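Local coordinates for sugar isomerase (Sinorhizobium meliloti, PDB 3QC0), which binds a zinc ion in a xylose isomerase-like TIM barrel and probably interconverts sugars as an isomerase, its natural substrate not being established, at residues 175-178 against 179-182; 231-234 against 235-238; 142-145 against 146-150; 219-222 against 223-226. All blocks are in the same frame, centred on the assembly; numbering follows the deposited sequence. Where two conformers were deposited one is given.

Contact 1: 175-178 against 179-182; sequences AIDV and YHVW
Asp177 and the three residues that follow Val178 meet where a strand runs straight into a short helix. The polar contacts come first. Asp177 holds the N-cap position, and its OD1 accepts from Tyr179 N at 2.9 Å. That N-H comes to the anti side of OD1, 25° out of the carboxylate plane. CG stands anti to the backbone N (chi1 -179°), which carries OD1 to Tyr179 N. The capping bond takes one oxygen, while OD2 is a ligand of the zinc ion. Backbone bonds continue the turn: Asp177 O accepts from His180 N at 2.9 Å, and Val178 O accepts from Trp182 N at 3.0 Å. A weak bond from Val181 N also reaches Asp177 O.

Apolar and ring contacts follow. The His180 ring crosses the Asp177 side chain at a slant, with His180 CD2 3.5 Å from Asp177 CB and the ring and carboxylate planes 52° apart. Ile176 CG2 meets Val181 CG2 at 3.8 Å, the side chains crossing at about a right angle. The edge of the Trp182 ring is turned to Val178 O, which lies 3.3 Å from Trp182 CD1.

Glu142, His204 and Glu248 complete the zinc site. A metal-binding aspartate at the C-terminal end of barrel strand 172-177, here doubling as a helix cap, suits a TIM barrel, whose active site lies at that end of the strands.

Contact 2: 231-234 against 235-238; sequences GIRR and RIEA
Arg233 reaches one helical turn along to Glu237, and its side chain can be followed outward. CB leaves the helix pointing away from 235-238. Arg233 CG already lies 3.5 Å from Glu237 OE2. A bend at chi2 (67°) then keeps the chain close, and Arg233 CD passes Glu237 OE2 at 3.7 Å. Arg233 NE donates to Glu237 OE2 at 2.8 Å, in a salt bridge with an N-H...O angle of 161°. The oxygen sits at the guanidinium edge, near its plane, and is met on its anti side, with NE well out of the carboxylate plane. Guanidinium and carboxylate are nearly perpendicular, 85° apart, so a single N-H makes the bridge rather than a paired, two-bond grip. Farther out, Arg233 NH2 donates to a water at 3.1 Å, and this water donates in turn to OE2. NH2 also reaches Gly243 O, and NH1 bonds His203 ND1.

With an alanine at Arg233 the Glu237 carboxylate would probably lose its charged mate, and Gly243 O and His203 ND1 this donor.

The remaining grip is helical. Ile236 N bonds Ile232 O at 2.8 Å, and beside it Ile232 CG2 packs on Ile236 CD1 at 3.7 Å. Helix 229-238 joins strands 200-205 and 245-247 in a beta-alpha-beta unit. The contact thus has an apolar side of isoleucines and a charged side, where Arg233 ties Glu237 to the strand and loop flanking the helix.

Contact 3: 142-145 against 146-150; sequences EPLH and PMYAA
His145 is gripped by the three residues that follow it, and it has far more surface buried here than any other residue of the contact. With CG opposite the backbone N (chi1 -162°), the ring comes round beside Met147. His145 ND1 accepts from Met147 N at 3.1 Å. The bond is almost straight, 174°, and the donor lies in the ring plane, which, with the groups on both faces, restrains the rotation of the imidazole. The selenomethionine Met147 lays CE over one face, 4.1 Å from the ring centroid of His145, as a CH-pi contact. Pro146 CD lies over the opposite face.

A phenylalanine in place of His145 would keep a ring between Met147 and Pro146 but would probably leave Met147 N without its acceptor.

Tyr148 and Pro146 come next, about equal. Tyr148 N donates to His145 O at 2.9 Å, the donor standing above the carbonyl plane, and this bond closes the turn. Tyr148 CD2 rests 3.6 Å from His145 CB and 3.8 Å from Leu144 CD2. The Leu144 and Tyr148 side chains cross at about a right angle. Tyr148 OH donates to Met215 O.

Pro146 opens the 3-10 segment 146-148 and also packs on Trp183 of the second subunit. Glu142, at the start of this run, binds the zinc ion. Such a loop, following strand 139-141 and starting with a metal ligand, belongs to the active-site rim of a TIM barrel and here also meets the dimer partner.

Contact 4: 219-222 against 223-226; sequences RGMM and GDGV
The backbone makes a type II beta turn from Met221 to Asp224, closed by Asp224 N donating to Met221 O at 2.9 Å. Gly223 fills the third position with a positive phi of 95°. A side chain there would jam against Met222 O, so glycine is called for. The turn brings the Asp224 side chain back over Met221. Asp224 CB lies 3.3 Å from Met221 O, and Asp224 OD2 stands 3.7 Å from Met221 CB. A water spans the mouth of the turn: it accepts from Met221 N at 3.0 Å and donates to Asp224 OD2 at 2.7 Å. The other carboxylate oxygen, OD1, forms a salt bridge with Arg270, which also bonds Met222 O. One arginine thus holds both the corner and the end of the turn.

Met221 and Met222, both selenomethionine, both bend at chi2 and chi3; the end of Met221 leads away from 223-226. Met221 packs on Thr266, Cys267 and Arg270, while Met222 touches Cys275.

The turn lies in the long loop between strand 200-205 and helix 229-238. Asp207, just after that strand, accepts from Gly223 N, and helix 260-274 flanks the turn through Met221 and Arg270.

Contact 1 is the meeting point of the set. Its Asp177 OD2 lies 3.1 Å from Glu142 OE2 of contact 3; both carboxylates bind the zinc ion, whose charge would offset their repulsion. Arg219 of contact 4 adds a salt bridge, Arg219 NH1 to Asp177 OD2 at 3.1 Å. His180 and Arg219 both bond an unidentified ligand, which may mark the substrate pocket. Contact 2 backs contact 1 from outside the barrel, with Ile232 CD1 3.9 Å from Val178 CG1, and Ile236 stays about 12 Å from the zinc, side chain to metal. Contacts 3 and 4 do not touch, but both reach the second subunit.

Contact 1: 175-178 against 179-182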
ATOM      1  N   ALA A 175     -14.622   4.338  -8.411  1.00 13.58           N
ATOM      2  CA  ALA A 175     -13.801   3.927  -9.527  1.00 13.72           C
ATOM      3  C   ALA A 175     -12.823   2.877  -9.015  1.00 14.02           C
ATOM      4  O   ALA A 175     -12.065   3.132  -8.086  1.00 14.91           O
ATOM      5  CB  ALA A 175     -13.012   5.138 -10.107  1.00 14.29           C
ATOM      6  N   ILE A 176     -12.868   1.716  -9.641  1.00 13.96           N
ATOM      7  CA  ILE A 176     -12.040   0.577  -9.245  1.00 13.93           C
ATOM      8  C   ILE A 176     -10.869   0.464 -10.200  1.00 14.31           C
ATOM      9  O   ILE A 176     -11.030   0.065 -11.356  1.00 15.23           O
ATOM     10  CB  ILE A 176     -12.862  -0.750  -9.164  1.00 15.11           C
ATOM     11  CG1 ILE A 176     -14.095  -0.621  -8.238  1.00 15.84           C
ATOM     12  CG2 ILE A 176     -11.927  -1.916  -8.704  1.00 15.14           C
ATOM     13  CD1 ILE A 176     -15.011  -1.845  -8.255  1.00 15.63           C
ATOM     14  N   ASP A 177      -9.689   0.867  -9.725  1.00 13.04           N
ATOM     15  CA  ASP A 177      -8.456   0.867 -10.528  1.00 13.20           C
ATOM     16  C   ASP A 177      -7.603  -0.258  -9.994  1.00 13.43           C
ATOM     17  O   ASP A 177      -7.286  -0.285  -8.812  1.00 13.87           O
ATOM     18  CB  ASP A 177      -7.780   2.226 -10.381  1.00 12.74           C
ATOM     19  CG  ASP A 177      -6.502   2.375 -11.183  1.00 15.07           C
ATOM     20  OD1 ASP A 177      -5.811   1.369 -11.401  1.00 17.14           O
ATOM     21  OD2 ASP A 177      -6.207   3.533 -11.579  1.00 15.64           O
ATOM     22  N   VAL A 178      -7.328  -1.233 -10.846  1.00 13.83           N
ATOM     23  CA  VAL A 178      -6.628  -2.448 -10.411  1.00 12.98           C
ATOM     24  C   VAL A 178      -5.296  -2.109  -9.764  1.00 13.92           C
ATOM     25  O   VAL A 178      -4.860  -2.829  -8.857  1.00 14.29           O
ATOM     26  CB  VAL A 178      -6.433  -3.443 -11.569  1.00 13.34           C
ATOM     27  CG1 VAL A 178      -7.839  -3.882 -12.101  1.00 15.61           C
ATOM     28  CG2 VAL A 178      -5.558  -2.877 -12.708  1.00 13.93           C
ATOM     29  N   TYR A 179      -4.657  -1.027 -10.193  1.00 13.09           N
ATOM     30  CA  TYR A 179      -3.358  -0.674  -9.616  1.00 13.09           C
ATOM     31  C   TYR A 179      -3.477  -0.417  -8.127  1.00 12.22           C
ATOM     32  O   TYR A 179      -2.629  -0.745  -7.337  1.00 12.27           O
ATOM     33  CB  TYR A 179      -2.753   0.573 -10.282  1.00 13.75           C
ATOM     34  CG  TYR A 179      -1.252   0.642 -10.179  1.00 13.12           C
ATOM     35  CD1 TYR A 179      -0.453  -0.249 -10.892  1.00 13.40           C
ATOM     36  CD2 TYR A 179      -0.613   1.590  -9.378  1.00 13.32           C
ATOM     37  CE1 TYR A 179       0.931  -0.213 -10.793  1.00 13.88           C
ATOM     38  CE2 TYR A 179       0.779   1.656  -9.296  1.00 14.68           C
ATOM     39  CZ  TYR A 179       1.549   0.742 -10.012  1.00 12.51           C
ATOM     40  OH  TYR A 179       2.929   0.801  -9.962  1.00 16.07           O
ATOM     41  N   HIS A 180      -4.582   0.215  -7.749  1.00 12.60           N
ATOM     42  CA  HIS A 180      -4.762   0.686  -6.393  1.00 12.36           C
ATOM     43  C   HIS A 180      -5.322  -0.380  -5.462  1.00 11.91           C
ATOM     44  O   HIS A 180      -5.171  -0.253  -4.227  1.00 12.43           O
ATOM     45  CB  HIS A 180      -5.715   1.887  -6.390  1.00 12.96           C
ATOM     46  CG  HIS A 180      -5.196   3.045  -7.170  1.00 11.02           C
ATOM     47  ND1 HIS A 180      -3.884   3.463  -7.071  1.00 12.14           N
ATOM     48  CD2 HIS A 180      -5.806   3.886  -8.049  1.00 11.95           C
ATOM     49  CE1 HIS A 180      -3.703   4.493  -7.889  1.00 14.51           C
ATOM     50  NE2 HIS A 180      -4.852   4.770  -8.483  1.00 14.06           N
ATOM     51  N   VAL A 181      -6.036  -1.370  -6.030  1.00 11.53           N
ATOM     52  CA  VAL A 181      -6.810  -2.313  -5.204  1.00 11.80           C
ATOM     53  C   VAL A 181      -6.439  -3.795  -5.329  1.00 11.86           C
ATOM     54  O   VAL A 181      -6.959  -4.592  -4.542  1.00 12.97           O
ATOM     55  CB  VAL A 181      -8.367  -2.180  -5.505  1.00 12.22           C
ATOM     56  CG1 VAL A 181      -8.847  -0.744  -5.410  1.00 12.51           C
ATOM     57  CG2 VAL A 181      -8.742  -2.789  -6.900  1.00 12.58           C
ATOM     58  N   TRP A 182      -5.607  -4.175  -6.305  1.00 12.75           N
ATOM     59  CA  TRP A 182      -5.419  -5.592  -6.650  1.00 12.32           C
ATOM     60  C   TRP A 182      -4.966  -6.431  -5.440  1.00 12.01           C
ATOM     61  O   TRP A 182      -5.286  -7.609  -5.354  1.00 14.42           O
ATOM     62  CB  TRP A 182      -4.415  -5.778  -7.782  1.00 13.27           C
ATOM     63  CG  TRP A 182      -3.019  -5.521  -7.387  1.00 12.14           C
ATOM     64  CD1 TRP A 182      -2.394  -4.332  -7.301  1.00 13.62           C
ATOM     65  CD2 TRP A 182      -2.083  -6.510  -6.919  1.00 11.13           C
ATOM     66  NE1 TRP A 182      -1.105  -4.508  -6.829  1.00 12.99           N
ATOM     67  CE2 TRP A 182      -0.896  -5.845  -6.601  1.00 12.83           C
ATOM     68  CE3 TRP A 182      -2.147  -7.877  -6.805  1.00 13.37           C
ATOM     69  CZ2 TRP A 182       0.245  -6.524  -6.128  1.00 13.15           C
ATOM     70  CZ3 TRP A 182      -1.058  -8.557  -6.317  1.00 14.45           C
ATOM     71  CH2 TRP A 182       0.150  -7.877  -5.983  1.00 14.02           C
TER

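Contact 2: 231-234 against 235-238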
ATOM      1  N   GLY A 231      -9.631 -12.207 -13.576  1.00 21.09           N
ATOM      2  CA  GLY A 231     -10.413 -12.485 -12.381  1.00 19.99           C
ATOM      3  C   GLY A 231     -11.135 -11.273 -11.795  1.00 20.18           C
ATOM      4  O   GLY A 231     -12.298 -11.340 -11.408  1.00 19.53           O
ATOM      5  N   ILE A 232     -10.439 -10.151 -11.721  1.00 18.18           N
ATOM      6  CA  ILE A 232     -11.037  -8.933 -11.223  1.00 17.08           C
ATOM      7  C   ILE A 232     -12.218  -8.541 -12.152  1.00 18.32           C
ATOM      8  O   ILE A 232     -13.304  -8.204 -11.672  1.00 19.64           O
ATOM      9  CB  ILE A 232     -10.004  -7.790 -11.104  1.00 16.56           C
ATOM     10  CG1 ILE A 232      -8.985  -8.095  -9.968  1.00 16.41           C
ATOM     11  CG2 ILE A 232     -10.691  -6.430 -10.891  1.00 17.83           C
ATOM     12  CD1 ILE A 232      -7.836  -7.089  -9.874  1.00 17.12           C
ATOM     13  N   ARG A 233     -11.992  -8.580 -13.467  1.00 18.35           N
ATOM     14  CA  ARG A 233     -13.041  -8.165 -14.419  1.00 19.10           C
ATOM     15  C   ARG A 233     -14.232  -9.087 -14.304  1.00 20.05           C
ATOM     16  O   ARG A 233     -15.359  -8.603 -14.377  1.00 21.95           O
ATOM     17  CB  ARG A 233     -12.542  -8.120 -15.838  1.00 19.21           C
ATOM     18  CG  ARG A 233     -13.634  -7.727 -16.858  1.00 20.54           C
ATOM     19  CD  ARG A 233     -14.106  -6.290 -16.698  1.00 20.93           C
ATOM     20  NE  ARG A 233     -15.254  -6.009 -17.581  1.00 20.69           N
ATOM     21  CZ  ARG A 233     -15.819  -4.814 -17.705  1.00 23.72           C
ATOM     22  NH1 ARG A 233     -15.360  -3.760 -17.034  1.00 22.60           N
ATOM     23  NH2 ARG A 233     -16.875  -4.668 -18.511  1.00 25.20           N
ATOM     24  N   ARG A 234     -14.004 -10.391 -14.155  1.00 21.35           N
ATOM     25  CA  ARG A 234     -15.125 -11.326 -13.996  1.00 23.15           C
ATOM     26  C   ARG A 234     -15.939 -10.985 -12.757  1.00 21.92           C
ATOM     27  O   ARG A 234     -17.177 -11.034 -12.755  1.00 23.40           O
ATOM     28  CB  ARG A 234     -14.663 -12.797 -13.930  1.00 25.30           C
ATOM     29  CG  ARG A 234     -14.152 -13.371 -15.245  1.00 32.56           C
ATOM     30  CD  ARG A 234     -13.997 -14.921 -15.162  1.00 40.25           C
ATOM     31  NE  ARG A 234     -13.575 -15.350 -13.810  1.00 46.86           N
ATOM     32  CZ  ARG A 234     -12.318 -15.627 -13.412  1.00 48.79           C
ATOM     33  NH1 ARG A 234     -11.285 -15.582 -14.254  1.00 49.95           N
ATOM     34  NH2 ARG A 234     -12.098 -15.976 -12.150  1.00 49.53           N
ATOM     35  N   ARG A 235     -15.263 -10.633 -11.679  1.00 21.20           N
ATOM     36  CA  ARG A 235     -15.960 -10.231 -10.477  1.00 20.80           C
ATOM     37  C   ARG A 235     -16.708  -8.903 -10.636  1.00 20.47           C
ATOM     38  O   ARG A 235     -17.811  -8.749 -10.125  1.00 20.90           O
ATOM     39  CB  ARG A 235     -14.972 -10.139  -9.302  1.00 21.30           C
ATOM     40  CG  ARG A 235     -14.459 -11.520  -8.864  1.00 23.54           C
ATOM     41  CD  ARG A 235     -13.510 -11.366  -7.734  1.00 26.26           C
ATOM     42  NE  ARG A 235     -12.985 -12.659  -7.285  1.00 30.42           N
ATOM     43  CZ  ARG A 235     -13.669 -13.564  -6.601  1.00 35.19           C
ATOM     44  NH1 ARG A 235     -14.959 -13.367  -6.271  1.00 36.63           N
ATOM     45  NH2 ARG A 235     -13.044 -14.703  -6.243  1.00 37.81           N
ATOM     46  N   ILE A 236     -16.117  -7.945 -11.347  1.00 19.50           N
ATOM     47  CA  ILE A 236     -16.797  -6.669 -11.613  1.00 19.15           C
ATOM     48  C   ILE A 236     -18.081  -6.862 -12.473  1.00 20.63           C
ATOM     49  O   ILE A 236     -19.155  -6.301 -12.153  1.00 21.89           O
ATOM     50  CB  ILE A 236     -15.801  -5.644 -12.216  1.00 19.20           C
ATOM     51  CG1 ILE A 236     -14.812  -5.157 -11.126  1.00 16.84           C
ATOM     52  CG2 ILE A 236     -16.544  -4.468 -12.811  1.00 19.27           C
ATOM     53  CD1 ILE A 236     -13.660  -4.290 -11.687  1.00 17.60           C
ATOM     54  N   GLU A 237     -17.967  -7.700 -13.484  1.00 21.18           N
ATOM     55  CA  GLU A 237     -19.116  -8.054 -14.351  1.00 22.83           C
ATOM     56  C   GLU A 237     -20.179  -8.796 -13.541  1.00 23.99           C
ATOM     57  O   GLU A 237     -21.373  -8.507 -13.686  1.00 25.92           O
ATOM     58  CB  GLU A 237     -18.638  -8.865 -15.538  1.00 23.20           C
ATOM     59  CG  GLU A 237     -17.889  -8.009 -16.577  1.00 24.14           C
ATOM     60  CD  GLU A 237     -17.316  -8.800 -17.713  1.00 28.84           C
ATOM     61  OE1 GLU A 237     -17.484 -10.039 -17.730  1.00 38.45           O
ATOM     62  OE2 GLU A 237     -16.650  -8.217 -18.591  1.00 31.18           O
ATOM     63  N   ALA A 238     -19.762  -9.739 -12.685  1.00 24.98           N
ATOM     64  CA  ALA A 238     -20.726 -10.463 -11.811  1.00 24.78           C
ATOM     65  C   ALA A 238     -21.438  -9.550 -10.835  1.00 25.07           C
ATOM     66  O   ALA A 238     -22.617  -9.772 -10.517  1.00 25.98           O
ATOM     67  CB  ALA A 238     -20.058 -11.626 -11.083  1.00 24.28           C
TER
HETATM   68  O   HOH W   1     -18.237  -6.658 -20.386  1.00 53.07           O

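Contact 3: 142-145 against 146-150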
ATOM      1  N   GLU A 142     -12.161   7.267  -6.011  0.61 12.31           N
ATOM      2  CA  GLU A 142     -11.145   6.292  -6.448  0.61 12.75           C
ATOM      3  C   GLU A 142     -10.274   5.958  -5.231  0.61 12.24           C
ATOM      4  O   GLU A 142      -9.457   6.764  -4.822  0.61 11.85           O
ATOM      5  CB  GLU A 142     -10.291   6.850  -7.582  0.61 13.06           C
ATOM      6  CG  GLU A 142      -9.454   5.766  -8.254  0.61 13.33           C
ATOM      7  CD  GLU A 142      -8.489   6.287  -9.285  0.61 15.86           C
ATOM      8  OE1 GLU A 142      -8.140   7.466  -9.202  0.61 16.52           O
ATOM      9  OE2 GLU A 142      -8.105   5.487 -10.155  0.61 14.58           O
ATOM     10  N   PRO A 143     -10.505   4.795  -4.598  1.00 12.46           N
ATOM     11  CA  PRO A 143      -9.487   4.428  -3.575  1.00 11.42           C
ATOM     12  C   PRO A 143      -8.132   4.314  -4.266  1.00 11.74           C
ATOM     13  O   PRO A 143      -8.042   3.740  -5.361  1.00 12.66           O
ATOM     14  CB  PRO A 143      -9.990   3.086  -3.029  1.00 11.91           C
ATOM     15  CG  PRO A 143     -10.880   2.537  -4.109  1.00 13.66           C
ATOM     16  CD  PRO A 143     -11.519   3.755  -4.769  1.00 13.58           C
ATOM     17  N   LEU A 144      -7.104   4.848  -3.617  1.00 11.63           N
ATOM     18  CA  LEU A 144      -5.762   4.895  -4.160  1.00 10.55           C
ATOM     19  C   LEU A 144      -4.881   3.944  -3.361  1.00 10.24           C
ATOM     20  O   LEU A 144      -5.120   3.670  -2.186  1.00 12.04           O
ATOM     21  CB  LEU A 144      -5.155   6.297  -4.132  1.00 12.27           C
ATOM     22  CG  LEU A 144      -5.000   6.961  -5.514  1.00 12.50           C
ATOM     23  CD1 LEU A 144      -6.356   7.251  -6.196  1.00 15.29           C
ATOM     24  CD2 LEU A 144      -4.095   8.186  -5.386  1.00 12.99           C
ATOM     25  N   HIS A 145      -3.842   3.451  -4.036  1.00 11.79           N
ATOM     26  CA  HIS A 145      -2.921   2.553  -3.406  1.00 11.21           C
ATOM     27  C   HIS A 145      -2.480   3.155  -2.074  1.00 11.91           C
ATOM     28  O   HIS A 145      -2.170   4.338  -2.001  1.00 12.00           O
ATOM     29  CB  HIS A 145      -1.688   2.336  -4.265  1.00 11.41           C
ATOM     30  CG  HIS A 145      -0.930   1.121  -3.889  1.00 11.46           C
ATOM     31  ND1 HIS A 145      -0.107   1.074  -2.777  1.00 12.58           N
ATOM     32  CD2 HIS A 145      -0.861  -0.098  -4.485  1.00 11.52           C
ATOM     33  CE1 HIS A 145       0.450  -0.140  -2.721  1.00 14.28           C
ATOM     34  NE2 HIS A 145      -0.034  -0.883  -3.707  1.00 12.06           N
ATOM     35  N   PRO A 146      -2.362   2.307  -1.047  1.00 11.73           N
ATOM     36  CA  PRO A 146      -1.902   2.799   0.242  1.00 12.52           C
ATOM     37  C   PRO A 146      -0.593   3.588   0.242  1.00 12.37           C
ATOM     38  O   PRO A 146      -0.396   4.413   1.125  1.00 13.18           O
ATOM     39  CB  PRO A 146      -1.784   1.512   1.086  1.00 13.04           C
ATOM     40  CG  PRO A 146      -2.955   0.688   0.572  1.00 12.55           C
ATOM     41  CD  PRO A 146      -3.016   0.992  -0.934  1.00 11.92           C
HETATM   42  N   MSE A 147       0.299   3.357  -0.724  1.00 11.87           N
HETATM   43  CA  MSE A 147       1.537   4.121  -0.778  1.00 12.74           C
HETATM   44  C   MSE A 147       1.329   5.600  -1.024  1.00 13.13           C
HETATM   45  O   MSE A 147       2.242   6.381  -0.762  1.00 13.68           O
HETATM   46  CB  MSE A 147       2.549   3.555  -1.787  1.00 14.60           C
HETATM   47  CG  MSE A 147       2.132   3.634  -3.179  1.00 14.60           C
HETATM   48 SE   MSE A 147       3.499   2.567  -4.252  0.75 14.07          SE
HETATM   49  CE  MSE A 147       2.352   2.339  -5.750  1.00 17.52           C
ATOM     50  N   TYR A 148       0.112   5.972  -1.486  1.00 12.34           N
ATOM     51  CA  TYR A 148      -0.244   7.357  -1.730  1.00 12.44           C
ATOM     52  C   TYR A 148      -0.943   8.056  -0.563  1.00 12.40           C
ATOM     53  O   TYR A 148      -1.347   9.229  -0.671  1.00 12.27           O
ATOM     54  CB  TYR A 148      -1.171   7.417  -2.959  1.00 12.13           C
ATOM     55  CG  TYR A 148      -0.531   6.798  -4.207  1.00 13.81           C
ATOM     56  CD1 TYR A 148       0.739   7.184  -4.640  1.00 13.72           C
ATOM     57  CD2 TYR A 148      -1.184   5.846  -4.956  1.00 12.34           C
ATOM     58  CE1 TYR A 148       1.324   6.617  -5.772  1.00 14.78           C
ATOM     59  CE2 TYR A 148      -0.621   5.290  -6.084  1.00 13.76           C
ATOM     60  CZ  TYR A 148       0.652   5.642  -6.484  1.00 14.94           C
ATOM     61  OH  TYR A 148       1.182   5.087  -7.657  1.00 15.07           O
ATOM     62  N   ALA A 149      -1.131   7.354   0.558  1.00 12.13           N
ATOM     63  CA  ALA A 149      -1.961   7.830   1.658  1.00 11.73           C
ATOM     64  C   ALA A 149      -1.577   9.185   2.204  1.00 11.87           C
ATOM     65  O   ALA A 149      -2.437   9.955   2.605  1.00 14.39           O
ATOM     66  CB  ALA A 149      -2.033   6.777   2.809  1.00 12.17           C
ATOM     67  N   ALA A 150      -0.270   9.433   2.352  1.00 12.64           N
ATOM     68  CA  ALA A 150       0.168  10.631   3.069  1.00 13.29           C
ATOM     69  C   ALA A 150       0.027  11.903   2.271  1.00 13.07           C
ATOM     70  O   ALA A 150      -0.193  12.951   2.846  1.00 14.47           O
ATOM     71  CB  ALA A 150       1.636  10.501   3.545  1.00 14.08           C
TER

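Contact 4: 219-222 against 223-226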
ATOM      1  N   ARG A 219       3.686   2.072 -13.733  1.00 18.02           N
ATOM      2  CA  ARG A 219       2.590   1.153 -14.014  1.00 17.72           C
ATOM      3  C   ARG A 219       2.917   0.305 -15.235  1.00 18.55           C
ATOM      4  O   ARG A 219       3.596   0.782 -16.173  1.00 19.16           O
ATOM      5  CB  ARG A 219       1.269   1.857 -14.273  1.00 17.99           C
ATOM      6  CG  ARG A 219       0.763   2.731 -13.160  1.00 17.13           C
ATOM      7  CD  ARG A 219      -0.689   3.078 -13.400  1.00 16.12           C
ATOM      8  NE  ARG A 219      -1.275   3.865 -12.333  1.00 16.20           N
ATOM      9  CZ  ARG A 219      -2.581   4.020 -12.145  1.00 17.31           C
ATOM     10  NH1 ARG A 219      -3.463   3.532 -13.012  1.00 16.96           N
ATOM     11  NH2 ARG A 219      -3.013   4.714 -11.100  1.00 21.29           N
ATOM     12  N   GLY A 220       2.416  -0.922 -15.248  1.00 18.20           N
ATOM     13  CA  GLY A 220       2.642  -1.859 -16.343  1.00 19.07           C
ATOM     14  C   GLY A 220       1.538  -1.865 -17.366  1.00 19.15           C
ATOM     15  O   GLY A 220       0.372  -1.552 -17.063  1.00 19.22           O
HETATM   16  N   MSE A 221       1.915  -2.183 -18.609  1.00 19.57           N
HETATM   17  CA  MSE A 221       0.964  -2.590 -19.597  1.00 20.12           C
HETATM   18  C   MSE A 221       0.324  -3.900 -19.130  1.00 20.49           C
HETATM   19  O   MSE A 221       1.000  -4.794 -18.599  1.00 20.01           O
HETATM   20  CB  MSE A 221       1.702  -2.802 -20.922  1.00 20.79           C
HETATM   21  CG  MSE A 221       0.870  -3.284 -22.082  1.00 22.49           C
HETATM   22 SE   MSE A 221      -0.569  -2.144 -22.654  0.75 20.62          SE
HETATM   23  CE  MSE A 221       0.652  -0.753 -23.371  1.00 22.21           C
HETATM   24  N   MSE A 222      -0.957  -4.027 -19.365  1.00 19.86           N
HETATM   25  CA  MSE A 222      -1.695  -5.225 -18.983  1.00 20.44           C
HETATM   26  C   MSE A 222      -1.020  -6.467 -19.525  1.00 21.09           C
HETATM   27  O   MSE A 222      -0.771  -6.564 -20.718  1.00 21.89           O
HETATM   28  CB  MSE A 222      -3.112  -5.202 -19.528  1.00 20.65           C
HETATM   29  CG  MSE A 222      -4.013  -4.175 -18.959  1.00 18.78           C
HETATM   30 SE   MSE A 222      -3.860  -2.396 -19.756  0.75 16.84          SE
HETATM   31  CE  MSE A 222      -4.238  -2.759 -21.584  1.00 17.82           C
ATOM     32  N   GLY A 223      -0.756  -7.436 -18.662  1.00 20.02           N
ATOM     33  CA  GLY A 223      -0.070  -8.672 -19.019  1.00 20.78           C
ATOM     34  C   GLY A 223       1.425  -8.688 -18.775  1.00 20.64           C
ATOM     35  O   GLY A 223       2.044  -9.762 -18.837  1.00 22.21           O
ATOM     36  N   ASP A 224       2.024  -7.531 -18.534  1.00 20.18           N
ATOM     37  CA  ASP A 224       3.445  -7.458 -18.243  1.00 20.63           C
ATOM     38  C   ASP A 224       3.693  -7.651 -16.754  1.00 20.43           C
ATOM     39  O   ASP A 224       4.851  -7.846 -16.332  1.00 20.10           O
ATOM     40  CB  ASP A 224       4.050  -6.114 -18.681  1.00 20.08           C
ATOM     41  CG  ASP A 224       4.304  -6.014 -20.197  1.00 22.43           C
ATOM     42  OD1 ASP A 224       4.128  -7.034 -20.908  1.00 23.86           O
ATOM     43  OD2 ASP A 224       4.763  -4.926 -20.619  1.00 22.46           O
ATOM     44  N   GLY A 225       2.623  -7.585 -15.948  1.00 19.68           N
ATOM     45  CA  GLY A 225       2.756  -7.720 -14.487  1.00 19.22           C
ATOM     46  C   GLY A 225       1.996  -8.916 -13.943  1.00 18.29           C
ATOM     47  O   GLY A 225       1.778  -9.898 -14.641  1.00 19.51           O
ATOM     48  N   VAL A 226       1.584  -8.812 -12.672  1.00 16.61           N
ATOM     49  CA  VAL A 226       1.083  -9.933 -11.890  1.00 16.70           C
ATOM     50  C   VAL A 226      -0.375  -9.873 -11.510  1.00 16.10           C
ATOM     51  O   VAL A 226      -0.857 -10.758 -10.792  1.00 17.31           O
ATOM     52  CB  VAL A 226       1.902 -10.091 -10.594  1.00 16.96           C
ATOM     53  CG1 VAL A 226       3.357 -10.323 -10.938  1.00 22.05           C
ATOM     54  CG2 VAL A 226       1.660  -8.920  -9.638  1.00 18.40           C
TER
HETATM   55  O   HOH W   2       4.850  -2.679 -19.059  1.00 21.66           O